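Local coordinates for ApeI dehydratase-like domain-containing protein (Pectobacterium atrosepticum, PDB 3ESI) that is of uncharacterized function but belongs to the ApeI dehydratase-like family of the hotdog-fold clan and so may act on acyl thioesters, at residues 46-51 with 99-104. Residues are numbered along the deposited sequence; the frame is centred on the assembly and turned at random.
Sequences VAQLDW and FSYSIL
The phenol of Tyr-101 reaches from the strand to the helix and gives its hydroxyl proton to a backbone carbonyl: OH lies 2.9 Å from Gln-48 O. The donor arrives in the carbonyl plane on a lone pair, with a C=O...donor angle of 126°, and the acceptor sits at the edge of the phenol ring. Tyrosine suits this place because its flat ring packs in the buried layer between helix and sheet, beside leucines and the Gln-48 side chain, while its hydroxyl finds a backbone acceptor. The same hydroxyl is packed against the methylene of Trp-51, CB to OH 3.3 Å, and the two side chains cross at about a right angle, with Trp-51 CE3 4.4 Å from Tyr-101 CE1. Gln-48 crosses obliquely above the phenol plane, by the CD2/CE2 rim, its extended chain bringing OE1 to 4.0 Å from Tyr-101 CD2, with the amide turned 82° from the ring.

Glutamine's two-ended amide suits burial here, OE1 accepting from Ser-113 OG and NE2 donating to Leu-43 O, which hold its rotation, while Trp-51 pairs a broad apolar surface with one N-H, NE1, for Met-1 O. Leu-84 and Leu-86 of strand 83-91 pack on Tyr-101. The contact thus lies in the core of the hotdog fold, where helix 45-59 packs against the antiparallel sheet, here on strand 96-105, which is flanked by strands 83-91 and 108-121.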
ATOM      1  N   VAL A  46       1.025  -9.505  -4.599  1.00 30.84           N
ATOM      2  CA  VAL A  46       0.538 -10.757  -4.027  1.00 31.92           C
ATOM      3  C   VAL A  46      -0.406 -11.462  -4.978  1.00 30.46           C
ATOM      4  O   VAL A  46      -0.360 -12.686  -5.114  1.00 30.15           O
ATOM      5  CB  VAL A  46      -0.174 -10.567  -2.654  1.00 33.57           C
ATOM      6  CG1 VAL A  46       0.795  -9.934  -1.667  1.00 34.35           C
ATOM      7  CG2 VAL A  46      -1.432  -9.710  -2.806  1.00 34.70           C
ATOM      8  N   ALA A  47      -1.251 -10.689  -5.650  1.00 29.96           N
ATOM      9  CA  ALA A  47      -2.198 -11.267  -6.589  1.00 28.94           C
ATOM     10  C   ALA A  47      -1.464 -11.824  -7.804  1.00 29.32           C
ATOM     11  O   ALA A  47      -1.779 -12.914  -8.300  1.00 27.83           O
ATOM     12  CB  ALA A  47      -3.210 -10.218  -7.021  1.00 31.13           C
ATOM     13  N   GLN A  48      -0.481 -11.081  -8.290  1.00 30.45           N
ATOM     14  CA  GLN A  48       0.262 -11.546  -9.441  1.00 32.01           C
ATOM     15  C   GLN A  48       0.949 -12.879  -9.130  1.00 32.06           C
ATOM     16  O   GLN A  48       0.929 -13.806  -9.948  1.00 31.08           O
ATOM     17  CB  GLN A  48       1.269 -10.485  -9.871  1.00 32.24           C
ATOM     18  CG  GLN A  48       0.613  -9.276 -10.530  1.00 33.64           C
ATOM     19  CD  GLN A  48       1.629  -8.279 -11.071  1.00 36.18           C
ATOM     20  OE1 GLN A  48       2.579  -8.658 -11.761  1.00 36.88           O
ATOM     21  NE2 GLN A  48       1.429  -7.000 -10.765  1.00 32.98           N
ATOM     22  N   LEU A  49       1.534 -12.981  -7.940  1.00 32.36           N
ATOM     23  CA  LEU A  49       2.216 -14.204  -7.542  1.00 33.71           C
ATOM     24  C   LEU A  49       1.200 -15.330  -7.358  1.00 33.58           C
ATOM     25  O   LEU A  49       1.389 -16.442  -7.845  1.00 35.85           O
ATOM     26  CB  LEU A  49       2.989 -13.989  -6.237  1.00 35.19           C
ATOM     27  CG  LEU A  49       3.603 -15.266  -5.641  1.00 37.69           C
ATOM     28  CD1 LEU A  49       4.547 -15.872  -6.658  1.00 37.98           C
ATOM     29  CD2 LEU A  49       4.336 -14.973  -4.335  1.00 37.32           C
ATOM     30  N   ASP A  50       0.121 -15.027  -6.653  1.00 32.11           N
ATOM     31  CA  ASP A  50      -0.930 -15.993  -6.393  1.00 32.26           C
ATOM     32  C   ASP A  50      -1.434 -16.627  -7.674  1.00 33.18           C
ATOM     33  O   ASP A  50      -1.501 -17.850  -7.767  1.00 34.28           O
ATOM     34  CB  ASP A  50      -2.090 -15.323  -5.647  1.00 34.59           C
ATOM     35  CG  ASP A  50      -3.246 -16.271  -5.396  1.00 34.74           C
ATOM     36  OD1 ASP A  50      -3.012 -17.379  -4.892  1.00 35.69           O
ATOM     37  OD2 ASP A  50      -4.395 -15.912  -5.697  1.00 41.42           O
ATOM     38  N   TRP A  51      -1.803 -15.804  -8.655  1.00 32.74           N
ATOM     39  CA  TRP A  51      -2.280 -16.320  -9.930  1.00 32.01           C
ATOM     40  C   TRP A  51      -1.207 -17.195 -10.570  1.00 33.17           C
ATOM     41  O   TRP A  51      -1.509 -18.262 -11.118  1.00 34.41           O
ATOM     42  CB  TRP A  51      -2.639 -15.179 -10.887  1.00 31.05           C
ATOM     43  CG  TRP A  51      -3.765 -14.333 -10.421  1.00 30.45           C
ATOM     44  CD1 TRP A  51      -4.495 -14.502  -9.291  1.00 29.84           C
ATOM     45  CD2 TRP A  51      -4.307 -13.186 -11.085  1.00 31.13           C
ATOM     46  NE1 TRP A  51      -5.463 -13.535  -9.204  1.00 31.83           N
ATOM     47  CE2 TRP A  51      -5.372 -12.711 -10.293  1.00 30.90           C
ATOM     48  CE3 TRP A  51      -3.996 -12.513 -12.277  1.00 32.03           C
ATOM     49  CZ2 TRP A  51      -6.135 -11.594 -10.649  1.00 32.96           C
ATOM     50  CZ3 TRP A  51      -4.750 -11.406 -12.633  1.00 33.56           C
ATOM     51  CH2 TRP A  51      -5.812 -10.956 -11.819  1.00 33.85           C
ATOM     52  N   PHE A  99       8.018 -17.026 -14.978  1.00 42.29           N
ATOM     53  CA  PHE A  99       6.743 -16.489 -15.416  1.00 40.07           C
ATOM     54  C   PHE A  99       6.913 -15.136 -16.070  1.00 39.94           C
ATOM     55  O   PHE A  99       7.908 -14.447 -15.853  1.00 38.67           O
ATOM     56  CB  PHE A  99       5.782 -16.363 -14.232  1.00 39.32           C
ATOM     57  CG  PHE A  99       6.119 -15.250 -13.296  1.00 38.56           C
ATOM     58  CD1 PHE A  99       5.759 -13.941 -13.591  1.00 39.05           C
ATOM     59  CD2 PHE A  99       6.798 -15.509 -12.106  1.00 39.77           C
ATOM     60  CE1 PHE A  99       6.067 -12.893 -12.713  1.00 40.00           C
ATOM     61  CE2 PHE A  99       7.112 -14.474 -11.220  1.00 39.84           C
ATOM     62  CZ  PHE A  99       6.746 -13.161 -11.523  1.00 40.07           C
ATOM     63  N   SER A 100       5.922 -14.760 -16.872  1.00 39.56           N
ATOM     64  CA  SER A 100       5.944 -13.478 -17.547  1.00 38.53           C
ATOM     65  C   SER A 100       4.532 -12.969 -17.856  1.00 37.62           C
ATOM     66  O   SER A 100       3.720 -13.676 -18.444  1.00 36.81           O
ATOM     67  CB  SER A 100       6.756 -13.595 -18.832  1.00 38.98           C
ATOM     68  OG  SER A 100       6.822 -12.345 -19.484  1.00 41.53           O
ATOM     69  N   TYR A 101       4.250 -11.739 -17.438  1.00 37.08           N
ATOM     70  CA  TYR A 101       2.952 -11.109 -17.667  1.00 37.46           C
ATOM     71  C   TYR A 101       3.112  -9.996 -18.683  1.00 37.76           C
ATOM     72  O   TYR A 101       4.011  -9.167 -18.558  1.00 38.14           O
ATOM     73  CB  TYR A 101       2.405 -10.466 -16.383  1.00 34.28           C
ATOM     74  CG  TYR A 101       1.705 -11.382 -15.406  1.00 34.36           C
ATOM     75  CD1 TYR A 101       0.376 -11.766 -15.597  1.00 32.49           C
ATOM     76  CD2 TYR A 101       2.356 -11.822 -14.251  1.00 36.01           C
ATOM     77  CE1 TYR A 101      -0.283 -12.555 -14.660  1.00 32.39           C
ATOM     78  CE2 TYR A 101       1.706 -12.610 -13.312  1.00 33.82           C
ATOM     79  CZ  TYR A 101       0.392 -12.970 -13.520  1.00 34.07           C
ATOM     80  OH  TYR A 101      -0.244 -13.735 -12.572  1.00 34.87           O
ATOM     81  N   SER A 102       2.238  -9.959 -19.680  1.00 38.08           N
ATOM     82  CA  SER A 102       2.300  -8.872 -20.650  1.00 38.66           C
ATOM     83  C   SER A 102       0.890  -8.338 -20.914  1.00 37.97           C
ATOM     84  O   SER A 102      -0.087  -9.087 -20.923  1.00 37.68           O
ATOM     85  CB  SER A 102       3.008  -9.316 -21.954  1.00 38.66           C
ATOM     86  OG  SER A 102       2.245 -10.223 -22.727  1.00 39.89           O
ATOM     87  N   ILE A 103       0.797  -7.023 -21.075  1.00 38.17           N
ATOM     88  CA  ILE A 103      -0.472  -6.345 -21.327  1.00 38.31           C
ATOM     89  C   ILE A 103      -0.689  -6.181 -22.822  1.00 40.18           C
ATOM     90  O   ILE A 103       0.186  -5.658 -23.520  1.00 39.05           O
ATOM     91  CB  ILE A 103      -0.478  -4.934 -20.716  1.00 37.03           C
ATOM     92  CG1 ILE A 103      -0.270  -5.014 -19.204  1.00 36.80           C
ATOM     93  CG2 ILE A 103      -1.782  -4.233 -21.050  1.00 37.71           C
ATOM     94  CD1 ILE A 103      -0.032  -3.667 -18.549  1.00 33.46           C
ATOM     95  N   LEU A 104      -1.848  -6.626 -23.310  1.00 41.90           N
ATOM     96  CA  LEU A 104      -2.173  -6.498 -24.736  1.00 43.46           C
ATOM     97  C   LEU A 104      -3.141  -5.343 -24.925  1.00 44.82           C
ATOM     98  O   LEU A 104      -4.241  -5.355 -24.369  1.00 46.00           O
ATOM     99  CB  LEU A 104      -2.828  -7.777 -25.294  1.00 42.10           C
ATOM    100  CG  LEU A 104      -2.104  -9.134 -25.390  1.00 43.26           C
ATOM    101  CD1 LEU A 104      -0.596  -8.929 -25.404  1.00 43.04           C
ATOM    102  CD2 LEU A 104      -2.492 -10.025 -24.233  1.00 43.82           C
TER